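Local coordinates for putative gdp-fucose protein o-fucosyltransferase 1 (PDB 3ZY2), which belongs to the GDP-fucose protein O-fucosyltransferase family, whose members have the two-domain GT-B fold, and is modelled here with bound guanosine-5'-diphosphate, at residues Gly9-Met17 / Pro167-Phe178; Ala34-Asn45 / Tyr71-Phe80. All blocks are in the same frame, centred on the assembly; numbering follows the deposited sequence.

Contact 1: Gly9-Met17 / Pro167-Phe178; sequences GYIVFCPCM and PVLAFSSAPAPF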
loop_
_atom_site.group_PDB
_atom_site.type_symbol
_atom_site.label_atom_id
_atom_site.label_comp_id
_atom_site.label_asym_id
_atom_site.label_seq_id
_atom_site.Cartn_x
_atom_site.Cartn_y
_atom_site.Cartn_z
ATOM N N GLY A 9 -16.867 -14.165 -13.543
ATOM C CA GLY A 9 -15.761 -13.288 -13.896
ATOM C C GLY A 9 -14.394 -13.840 -13.540
ATOM O O GLY A 9 -14.247 -15.032 -13.194
ATOM N N TYR A 10 -13.408 -12.955 -13.629
ATOM C CA TYR A 10 -11.984 -13.322 -13.552
ATOM C C TYR A 10 -11.196 -12.457 -12.588
ATOM O O TYR A 10 -11.582 -11.328 -12.266
ATOM C CB TYR A 10 -11.328 -13.215 -14.942
ATOM C CG TYR A 10 -11.950 -14.167 -15.915
ATOM C CD1 TYR A 10 -13.136 -13.827 -16.594
ATOM C CD2 TYR A 10 -11.397 -15.429 -16.137
ATOM C CE1 TYR A 10 -13.732 -14.719 -17.470
ATOM C CE2 TYR A 10 -11.995 -16.317 -17.008
ATOM C CZ TYR A 10 -13.157 -15.957 -17.668
ATOM O OH TYR A 10 -13.712 -16.869 -18.527
ATOM N N ILE A 11 -10.069 -13.001 -12.141
ATOM C CA ILE A 11 -9.051 -12.243 -11.426
ATOM C C ILE A 11 -7.755 -12.380 -12.198
ATOM O O ILE A 11 -7.390 -13.493 -12.574
ATOM C CB ILE A 11 -8.845 -12.777 -9.987
ATOM C CG1 ILE A 11 -10.057 -12.480 -9.114
ATOM C CG2 ILE A 11 -7.582 -12.192 -9.337
ATOM C CD1 ILE A 11 -10.151 -13.416 -7.915
ATOM N N VAL A 12 -7.067 -11.267 -12.409
ATOM C CA VAL A 12 -5.727 -11.277 -13.032
ATOM C C VAL A 12 -4.828 -10.394 -12.187
ATOM O O VAL A 12 -5.288 -9.386 -11.623
ATOM C CB VAL A 12 -5.759 -10.839 -14.532
ATOM C CG1 VAL A 12 -6.283 -9.402 -14.710
ATOM C CG2 VAL A 12 -4.375 -11.019 -15.178
ATOM N N PHE A 13 -3.568 -10.788 -12.038
ATOM C CA PHE A 13 -2.657 -10.032 -11.168
ATOM C C PHE A 13 -1.223 -10.175 -11.613
ATOM O O PHE A 13 -0.870 -11.132 -12.336
ATOM C CB PHE A 13 -2.797 -10.466 -9.685
ATOM C CG PHE A 13 -2.064 -11.745 -9.357
ATOM C CD1 PHE A 13 -2.565 -12.976 -9.769
ATOM C CD2 PHE A 13 -0.849 -11.691 -8.652
ATOM C CE1 PHE A 13 -1.861 -14.160 -9.487
ATOM C CE2 PHE A 13 -0.128 -12.876 -8.371
ATOM C CZ PHE A 13 -0.647 -14.097 -8.789
ATOM N N CYS A 14 -0.414 -9.219 -11.166
ATOM C CA CYS A 14 1.036 -9.276 -11.297
ATOM C C CYS A 14 1.663 -9.769 -9.997
ATOM O O CYS A 14 1.398 -9.170 -8.940
ATOM C CB CYS A 14 1.617 -7.901 -11.603
ATOM S SG CYS A 14 3.415 -8.007 -11.812
ATOM N N PRO A 15 2.517 -10.820 -10.071
ATOM C CA PRO A 15 3.319 -11.179 -8.908
ATOM C C PRO A 15 4.506 -10.226 -8.900
ATOM O O PRO A 15 5.631 -10.598 -9.246
ATOM C CB PRO A 15 3.761 -12.622 -9.195
ATOM C CG PRO A 15 3.699 -12.773 -10.667
ATOM C CD PRO A 15 2.849 -11.649 -11.251
ATOM N N CYS A 16 4.225 -8.986 -8.524
ATOM C CA CYS A 16 5.125 -7.881 -8.831
ATOM C C CYS A 16 6.077 -7.539 -7.705
ATOM O O CYS A 16 6.740 -6.504 -7.748
ATOM C CB CYS A 16 4.303 -6.644 -9.231
ATOM S SG CYS A 16 4.164 -6.332 -11.022
ATOM N N MET A 17 6.140 -8.417 -6.717
ATOM C CA MET A 17 7.061 -8.233 -5.614
ATOM C C MET A 17 8.065 -9.362 -5.470
ATOM O O MET A 17 7.711 -10.530 -5.320
ATOM C CB MET A 17 6.319 -8.049 -4.305
ATOM C CG MET A 17 7.272 -7.785 -3.185
ATOM S SD MET A 17 6.476 -7.206 -1.707
ATOM C CE MET A 17 5.641 -8.690 -1.198
ATOM N N PRO A 167 -16.195 -7.678 -14.865
ATOM C CA PRO A 167 -15.919 -9.040 -15.300
ATOM C C PRO A 167 -14.514 -9.493 -14.904
ATOM O O PRO A 167 -14.278 -10.698 -14.754
ATOM C CB PRO A 167 -16.045 -8.959 -16.827
ATOM C CG PRO A 167 -15.927 -7.518 -17.163
ATOM C CD PRO A 167 -16.483 -6.781 -16.003
ATOM N N VAL A 168 -13.604 -8.534 -14.758
ATOM C CA VAL A 168 -12.203 -8.843 -14.448
ATOM C C VAL A 168 -11.704 -7.939 -13.328
ATOM O O VAL A 168 -11.675 -6.721 -13.476
ATOM C CB VAL A 168 -11.263 -8.705 -15.685
ATOM C CG1 VAL A 168 -9.791 -8.986 -15.259
ATOM C CG2 VAL A 168 -11.685 -9.638 -16.825
ATOM N N LEU A 169 -11.289 -8.524 -12.205
ATOM C CA LEU A 169 -10.613 -7.760 -11.173
ATOM C C LEU A 169 -9.130 -7.847 -11.479
ATOM O O LEU A 169 -8.587 -8.949 -11.554
ATOM C CB LEU A 169 -10.890 -8.344 -9.777
ATOM C CG LEU A 169 -12.153 -8.084 -8.950
ATOM C CD1 LEU A 169 -13.373 -7.552 -9.732
ATOM C CD2 LEU A 169 -12.531 -9.296 -8.133
ATOM N N ALA A 170 -8.475 -6.707 -11.665
ATOM C CA ALA A 170 -7.061 -6.675 -12.036
ATOM C C ALA A 170 -6.223 -5.994 -10.974
ATOM O O ALA A 170 -6.447 -4.839 -10.663
ATOM C CB ALA A 170 -6.881 -5.981 -13.381
ATOM N N PHE A 171 -5.247 -6.715 -10.425
ATOM C CA PHE A 171 -4.424 -6.233 -9.310
ATOM C C PHE A 171 -2.950 -6.094 -9.725
ATOM O O PHE A 171 -2.328 -7.074 -10.160
ATOM C CB PHE A 171 -4.497 -7.226 -8.145
ATOM C CG PHE A 171 -5.882 -7.489 -7.614
ATOM C CD1 PHE A 171 -6.686 -8.506 -8.160
ATOM C CD2 PHE A 171 -6.367 -6.784 -6.506
ATOM C CE1 PHE A 171 -7.939 -8.776 -7.645
ATOM C CE2 PHE A 171 -7.616 -7.058 -5.994
ATOM C CZ PHE A 171 -8.420 -8.027 -6.560
ATOM N N SER A 172 -2.368 -4.909 -9.587
ATOM C CA SER A 172 -0.945 -4.777 -9.908
ATOM C C SER A 172 -0.071 -5.287 -8.774
ATOM O O SER A 172 1.097 -5.623 -8.986
ATOM C CB SER A 172 -0.549 -3.353 -10.302
ATOM O OG SER A 172 0.468 -3.391 -11.302
ATOM N N SER A 173 -0.646 -5.381 -7.580
ATOM C CA SER A 173 0.004 -6.086 -6.490
ATOM C C SER A 173 -0.839 -7.280 -6.079
ATOM O O SER A 173 -2.048 -7.170 -5.925
ATOM C CB SER A 173 0.216 -5.166 -5.300
ATOM O OG SER A 173 1.306 -4.303 -5.552
ATOM N N ALA A 174 -0.179 -8.411 -5.861
ATOM C CA ALA A 174 -0.886 -9.645 -5.533
ATOM C C ALA A 174 -1.797 -9.430 -4.327
ATOM O O ALA A 174 -1.320 -8.950 -3.284
ATOM C CB ALA A 174 0.124 -10.752 -5.256
ATOM N N PRO A 175 -3.096 -9.803 -4.441
ATOM C CA PRO A 175 -4.014 -9.627 -3.311
ATOM C C PRO A 175 -3.865 -10.758 -2.294
ATOM O O PRO A 175 -4.793 -11.567 -2.078
ATOM C CB PRO A 175 -5.403 -9.635 -3.973
ATOM C CG PRO A 175 -5.227 -10.442 -5.192
ATOM C CD PRO A 175 -3.821 -10.162 -5.678
ATOM N N ALA A 176 -2.684 -10.799 -1.685
ATOM C CA ALA A 176 -2.304 -11.886 -0.781
ATOM C C ALA A 176 -1.270 -11.396 0.209
ATOM O O ALA A 176 -0.460 -10.538 -0.116
ATOM C CB ALA A 176 -1.707 -13.035 -1.568
ATOM N N PRO A 177 -1.254 -11.968 1.417
ATOM C CA PRO A 177 -0.215 -11.600 2.370
ATOM C C PRO A 177 1.184 -11.985 1.934
ATOM O O PRO A 177 1.380 -12.922 1.148
ATOM C CB PRO A 177 -0.574 -12.425 3.616
ATOM C CG PRO A 177 -1.995 -12.680 3.506
ATOM C CD PRO A 177 -2.290 -12.813 2.039
ATOM N N PHE A 178 2.159 -11.244 2.440
ATOM C CA PHE A 178 3.540 -11.632 2.356
ATOM C C PHE A 178 4.234 -11.239 3.637
ATOM O O PHE A 178 4.089 -10.106 4.084
ATOM C CB PHE A 178 4.256 -10.956 1.188
ATOM C CG PHE A 178 5.712 -11.302 1.129
ATOM C CD1 PHE A 178 6.120 -12.501 0.545
ATOM C CD2 PHE A 178 6.664 -10.498 1.749
ATOM C CE1 PHE A 178 7.476 -12.868 0.508
ATOM C CE2 PHE A 178 8.027 -10.838 1.711
ATOM C CZ PHE A 178 8.431 -12.042 1.094
#

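Contact 2: Ala34-Asn45 / Tyr71-Phe80; sequences AKALDRTLVLPN and YTRVVTMQEF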
loop_
_atom_site.group_PDB
_atom_site.type_symbol
_atom_site.label_atom_id
_atom_site.label_comp_id
_atom_site.label_asym_id
_atom_site.label_seq_id
_atom_site.Cartn_x
_atom_site.Cartn_y
_atom_site.Cartn_z
ATOM N N ALA A 34 -8.969 -16.315 -4.892
ATOM C CA ALA A 34 -9.799 -16.550 -6.080
ATOM C C ALA A 34 -10.873 -17.594 -5.796
ATOM O O ALA A 34 -12.024 -17.428 -6.203
ATOM C CB ALA A 34 -8.948 -16.973 -7.281
ATOM N N LYS A 35 -10.503 -18.663 -5.092
ATOM C CA LYS A 35 -11.457 -19.717 -4.764
ATOM C C LYS A 35 -12.547 -19.145 -3.868
ATOM O O LYS A 35 -13.739 -19.427 -4.079
ATOM C CB LYS A 35 -10.764 -20.905 -4.092
ATOM C CG LYS A 35 -11.711 -22.108 -3.841
ATOM C CD LYS A 35 -10.939 -23.256 -3.238
ATOM C CE LYS A 35 -11.743 -24.551 -3.240
ATOM N NZ LYS A 35 -10.821 -25.715 -3.131
ATOM N N ALA A 36 -12.144 -18.330 -2.893
ATOM C CA ALA A 36 -13.123 -17.737 -1.960
ATOM C C ALA A 36 -14.078 -16.780 -2.668
ATOM O O ALA A 36 -15.275 -16.750 -2.337
ATOM C CB ALA A 36 -12.415 -17.052 -0.804
ATOM N N LEU A 37 -13.569 -16.011 -3.635
ATOM C CA LEU A 37 -14.415 -15.099 -4.417
ATOM C C LEU A 37 -15.250 -15.784 -5.504
ATOM O O LEU A 37 -16.134 -15.152 -6.110
ATOM C CB LEU A 37 -13.603 -13.966 -5.048
ATOM C CG LEU A 37 -13.272 -12.724 -4.228
ATOM C CD1 LEU A 37 -12.863 -11.567 -5.139
ATOM C CD2 LEU A 37 -14.437 -12.329 -3.351
ATOM N N ASP A 38 -14.961 -17.063 -5.740
ATOM C CA ASP A 38 -15.559 -17.852 -6.816
ATOM C C ASP A 38 -15.408 -17.206 -8.198
ATOM O O ASP A 38 -16.329 -17.205 -9.009
ATOM C CB ASP A 38 -17.017 -18.234 -6.507
ATOM C CG ASP A 38 -17.453 -19.494 -7.234
ATOM O OD1 ASP A 38 -16.582 -20.245 -7.739
ATOM O OD2 ASP A 38 -18.682 -19.739 -7.302
ATOM N N ARG A 39 -14.212 -16.689 -8.465
ATOM C CA ARG A 39 -13.857 -16.179 -9.772
ATOM C C ARG A 39 -12.728 -17.051 -10.310
ATOM O O ARG A 39 -11.908 -17.568 -9.538
ATOM C CB ARG A 39 -13.355 -14.738 -9.675
ATOM C CG ARG A 39 -14.486 -13.708 -9.569
ATOM C CD ARG A 39 -13.913 -12.310 -9.497
ATOM N NE ARG A 39 -14.978 -11.300 -9.435
ATOM C CZ ARG A 39 -15.339 -10.514 -10.446
ATOM N NH1 ARG A 39 -14.715 -10.562 -11.615
ATOM N NH2 ARG A 39 -16.310 -9.628 -10.271
ATOM N N THR A 40 -12.685 -17.192 -11.625
ATOM C CA THR A 40 -11.589 -17.902 -12.281
ATOM C C THR A 40 -10.314 -17.072 -12.192
ATOM O O THR A 40 -10.337 -15.866 -12.453
ATOM C CB THR A 40 -11.921 -18.184 -13.750
ATOM O OG1 THR A 40 -13.039 -19.067 -13.805
ATOM C CG2 THR A 40 -10.753 -18.886 -14.444
ATOM N N LEU A 41 -9.207 -17.722 -11.804
ATOM C CA LEU A 41 -7.912 -17.056 -11.718
ATOM C C LEU A 41 -7.147 -17.194 -13.016
ATOM O O LEU A 41 -6.912 -18.314 -13.490
ATOM C CB LEU A 41 -7.074 -17.621 -10.573
ATOM C CG LEU A 41 -5.711 -16.948 -10.384
ATOM C CD1 LEU A 41 -5.892 -15.459 -10.028
ATOM C CD2 LEU A 41 -4.893 -17.693 -9.320
ATOM N N VAL A 42 -6.741 -16.057 -13.583
ATOM C CA VAL A 42 -5.801 -16.051 -14.687
ATOM C C VAL A 42 -4.422 -16.371 -14.118
ATOM O O VAL A 42 -3.945 -15.695 -13.206
ATOM C CB VAL A 42 -5.755 -14.689 -15.433
ATOM C CG1 VAL A 42 -4.770 -14.748 -16.623
ATOM C CG2 VAL A 42 -7.183 -14.260 -15.887
ATOM N N LEU A 43 -3.806 -17.431 -14.635
ATOM C CA LEU A 43 -2.523 -17.864 -14.092
ATOM C C LEU A 43 -1.459 -16.806 -14.435
ATOM O O LEU A 43 -1.356 -16.353 -15.583
ATOM C CB LEU A 43 -2.172 -19.254 -14.628
ATOM C CG LEU A 43 -3.102 -20.369 -14.140
ATOM C CD1 LEU A 43 -2.974 -21.604 -15.038
ATOM C CD2 LEU A 43 -2.795 -20.735 -12.692
ATOM N N PRO A 44 -0.681 -16.350 -13.431
ATOM C CA PRO A 44 0.248 -15.252 -13.667
ATOM C C PRO A 44 1.435 -15.669 -14.517
ATOM O O PRO A 44 1.824 -16.848 -14.508
ATOM C CB PRO A 44 0.746 -14.922 -12.259
ATOM C CG PRO A 44 0.684 -16.226 -11.522
ATOM C CD PRO A 44 -0.574 -16.914 -12.070
ATOM N N ASN A 45 2.007 -14.727 -15.256
ATOM C CA ASN A 45 3.384 -14.909 -15.715
ATOM C C ASN A 45 4.273 -14.690 -14.512
ATOM O O ASN A 45 4.085 -13.719 -13.737
ATOM C CB ASN A 45 3.739 -13.885 -16.775
ATOM C CG ASN A 45 3.033 -14.136 -18.095
ATOM O OD1 ASN A 45 2.774 -15.295 -18.494
ATOM N ND2 ASN A 45 2.740 -13.051 -18.798
ATOM N N TYR A 71 -7.414 -27.451 -7.496
ATOM C CA TYR A 71 -7.671 -26.589 -6.358
ATOM C C TYR A 71 -8.782 -25.573 -6.623
ATOM O O TYR A 71 -9.695 -25.401 -5.796
ATOM C CB TYR A 71 -6.391 -25.884 -5.880
ATOM C CG TYR A 71 -6.688 -24.961 -4.730
ATOM C CD1 TYR A 71 -7.067 -25.476 -3.476
ATOM C CD2 TYR A 71 -6.671 -23.576 -4.899
ATOM C CE1 TYR A 71 -7.384 -24.632 -2.431
ATOM C CE2 TYR A 71 -6.988 -22.727 -3.854
ATOM C CZ TYR A 71 -7.344 -23.260 -2.626
ATOM O OH TYR A 71 -7.657 -22.402 -1.594
ATOM N N THR A 72 -8.701 -24.882 -7.756
ATOM C CA THR A 72 -9.671 -23.844 -8.085
ATOM C C THR A 72 -9.710 -23.642 -9.597
ATOM O O THR A 72 -8.789 -24.065 -10.293
ATOM C CB THR A 72 -9.335 -22.535 -7.339
ATOM O OG1 THR A 72 -10.473 -21.663 -7.334
ATOM C CG2 THR A 72 -8.091 -21.837 -7.951
ATOM N N ARG A 73 -10.763 -22.996 -10.103
ATOM C CA ARG A 73 -10.845 -22.692 -11.526
ATOM C C ARG A 73 -9.772 -21.724 -11.974
ATOM O O ARG A 73 -9.586 -20.667 -11.365
ATOM C CB ARG A 73 -12.198 -22.099 -11.895
ATOM C CG ARG A 73 -13.336 -23.024 -11.644
ATOM C CD ARG A 73 -14.606 -22.583 -12.391
ATOM N NE ARG A 73 -15.041 -21.222 -12.048
ATOM C CZ ARG A 73 -15.546 -20.855 -10.872
ATOM N NH1 ARG A 73 -15.708 -21.744 -9.898
ATOM N NH2 ARG A 73 -15.900 -19.598 -10.668
ATOM N N VAL A 74 -9.088 -22.103 -13.048
ATOM C CA VAL A 74 -7.992 -21.336 -13.609
ATOM C C VAL A 74 -8.067 -21.304 -15.134
ATOM O O VAL A 74 -8.702 -22.182 -15.750
ATOM C CB VAL A 74 -6.616 -21.957 -13.204
ATOM C CG1 VAL A 74 -6.379 -21.862 -11.695
ATOM C CG2 VAL A 74 -6.487 -23.405 -13.702
ATOM N N VAL A 75 -7.444 -20.283 -15.728
ATOM C CA VAL A 75 -7.156 -20.248 -17.168
ATOM C C VAL A 75 -5.728 -19.755 -17.377
ATOM O O VAL A 75 -5.222 -18.946 -16.589
ATOM C CB VAL A 75 -8.122 -19.341 -17.982
ATOM C CG1 VAL A 75 -9.488 -20.000 -18.127
ATOM C CG2 VAL A 75 -8.180 -17.904 -17.406
ATOM N N THR A 76 -5.074 -20.238 -18.421
ATOM C CA THR A 76 -3.748 -19.718 -18.755
ATOM C C THR A 76 -3.828 -18.258 -19.201
ATOM O O THR A 76 -4.888 -17.782 -19.634
ATOM C CB THR A 76 -3.077 -20.526 -19.875
ATOM O OG1 THR A 76 -3.877 -20.452 -21.069
ATOM C CG2 THR A 76 -2.888 -21.995 -19.465
ATOM N N MET A 77 -2.713 -17.545 -19.084
ATOM C CA MET A 77 -2.604 -16.181 -19.596
ATOM C C MET A 77 -2.873 -16.149 -21.109
ATOM O O MET A 77 -3.524 -15.218 -21.597
ATOM C CB MET A 77 -1.226 -15.581 -19.265
ATOM C CG MET A 77 -1.100 -14.101 -19.652
ATOM S SD MET A 77 -2.153 -13.021 -18.695
ATOM C CE MET A 77 -1.295 -13.090 -17.129
ATOM N N GLN A 78 -2.388 -17.157 -21.836
ATOM C CA GLN A 78 -2.600 -17.239 -23.283
ATOM C C GLN A 78 -4.094 -17.343 -23.623
ATOM O O GLN A 78 -4.580 -16.609 -24.502
ATOM C CB GLN A 78 -1.785 -18.386 -23.917
ATOM C CG GLN A 78 -2.145 -18.687 -25.373
ATOM C CD GLN A 78 -1.185 -19.633 -26.085
ATOM O OE1 GLN A 78 -0.427 -20.385 -25.464
ATOM N NE2 GLN A 78 -1.223 -19.601 -27.417
ATOM N N GLU A 79 -4.815 -18.230 -22.931
ATOM C CA GLU A 79 -6.262 -18.347 -23.155
ATOM C C GLU A 79 -6.978 -17.051 -22.779
ATOM O O GLU A 79 -7.848 -16.571 -23.513
ATOM C CB GLU A 79 -6.889 -19.550 -22.428
ATOM C CG GLU A 79 -8.418 -19.617 -22.621
ATOM C CD GLU A 79 -9.104 -20.895 -22.124
ATOM O OE1 GLU A 79 -8.430 -21.840 -21.666
ATOM O OE2 GLU A 79 -10.357 -20.951 -22.223
ATOM N N PHE A 80 -6.622 -16.463 -21.645
ATOM C CA PHE A 80 -7.270 -15.234 -21.202
ATOM C C PHE A 80 -7.076 -14.117 -22.238
ATOM O O PHE A 80 -8.027 -13.432 -22.641
ATOM C CB PHE A 80 -6.715 -14.817 -19.825
ATOM C CG PHE A 80 -7.345 -13.579 -19.281
ATOM C CD1 PHE A 80 -8.692 -13.570 -18.903
ATOM C CD2 PHE A 80 -6.598 -12.407 -19.142
ATOM C CE1 PHE A 80 -9.274 -12.423 -18.418
ATOM C CE2 PHE A 80 -7.169 -11.250 -18.649
ATOM C CZ PHE A 80 -8.517 -11.249 -18.283
HETATM O O HOH W 1 -10.348 -19.694 -8.922
#

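Contact 1: Gly9-Met17 / Pro167-Phe178
Two parallel strands at the middle of a Rossmann-like sheet, 10-13 and 168-171, form this contact, and they show how residues some 150 positions apart can be neighbours in the core of an alpha/beta domain. Five backbone hydrogen bonds join them, from Y10 N to P167 O (2.7 Å) at one end to C14 N reaching F171 O at the other. On one face of the pair, V12 CG1 touches both V168 CG1 (3.6 Å) and A170 CB. That branch sits between the backbone N and the carbonyl carbon (chi1 61°), which carries it over toward the second strand. The other face belongs to I11, F13, L169 and F171. Here I11 CG2 comes up to the edge of the F171 ring, 3.8 Å from CE1, while CG of P175 lies 3.7 Å above the plane of the same ring, over its centre; the ring is thus held from its rim and from one face. F13 leans past the strand end, its CD2 3.7 Å from A174 CB. Beyond the sheet the two segments stay close: the C14-C16 disulfide makes a tight loop whose C16 CB rests against S172 O, and M17 packs its methyl CE against F178 CG, while its SD, 5.3 Å from the centroid of the F178 ring and oblique to it, makes a Met-aromatic contact. The F178 side chain lies about 6 Å from the bound guanosine-5'-diphosphate and about 7 Å from a manganese ion, so this end of the contact approaches the ligand site. Helix 122-128 packs on the disulfide loop, helix 20-37 on A174 and F178, and helix 77-88 on Y10 and V168, with strands 40-42 and 95-98 flanking the pair in the sheet.

Contact 2: Ala34-Asn45 / Tyr71-Phe80
R73 grips D38 end-on at the start of a parallel strand pair, 40-42 with 74-75, the latter being the outermost strand on this side of a Rossmann-like sheet. Both terminal nitrogens of R73 converge on one carboxylate oxygen: NH1 meets D38 OD1 at 2.8 Å on its syn side, while NH2 approaches the same atom from above the carboxylate plane. The two flat groups are therefore turned steeply, 77° apart. NH2 also makes a weak bond to D38 O and a salt bridge to D6, which in addition accepts from T40 OG1. What presents D38 is a Schellman motif ending helix 20-37, one turn after K35. That lysine, extended throughout, lays CD 3.6 Å above one face of the Y71 ring, toward its rim, and its NZ bonds to Y71 O (2.9 Å) while making an off-centre cation-pi contact with the ring. A water bridges the two segments, accepting from T72 OG1 and donating to R39 O and R73 O.

Further along, L41 N to R73 O, V75 N to L41 O and L43 N to V75 O carry the backbone pairing. T76 N-caps the following helix, its OG1 accepting from E79 N (3.0 Å), and that helix turns M77 and F80 back over strand 40-42. M77, bent at chi2 and chi3, sets SD 3.8 Å from V42 CG1. The other branch of V42 makes a CH-pi contact, with CG2 standing 3.4 Å above one face of the F80 ring.

Contacts 1 and 2 lie 10 Å apart, centre to centre, in the same six-stranded parallel sheet, on the same side of the chain's centre. Strand 10-13 leads through helix 20-37 into strand 40-42, a right-handed crossover in the usual sense of such folds, and backbone hydrogen bonds between I11 and both T40 and V42 join the two strand pairs. The sheet order runs 74-75, 40-42, 10-13, 168-171, with contact 2 at one margin and contact 1 in the interior. Along the chain, both segments of contact 2 come between those of contact 1: short-range pairing builds the margin, and a much later strand completes the centre of the domain.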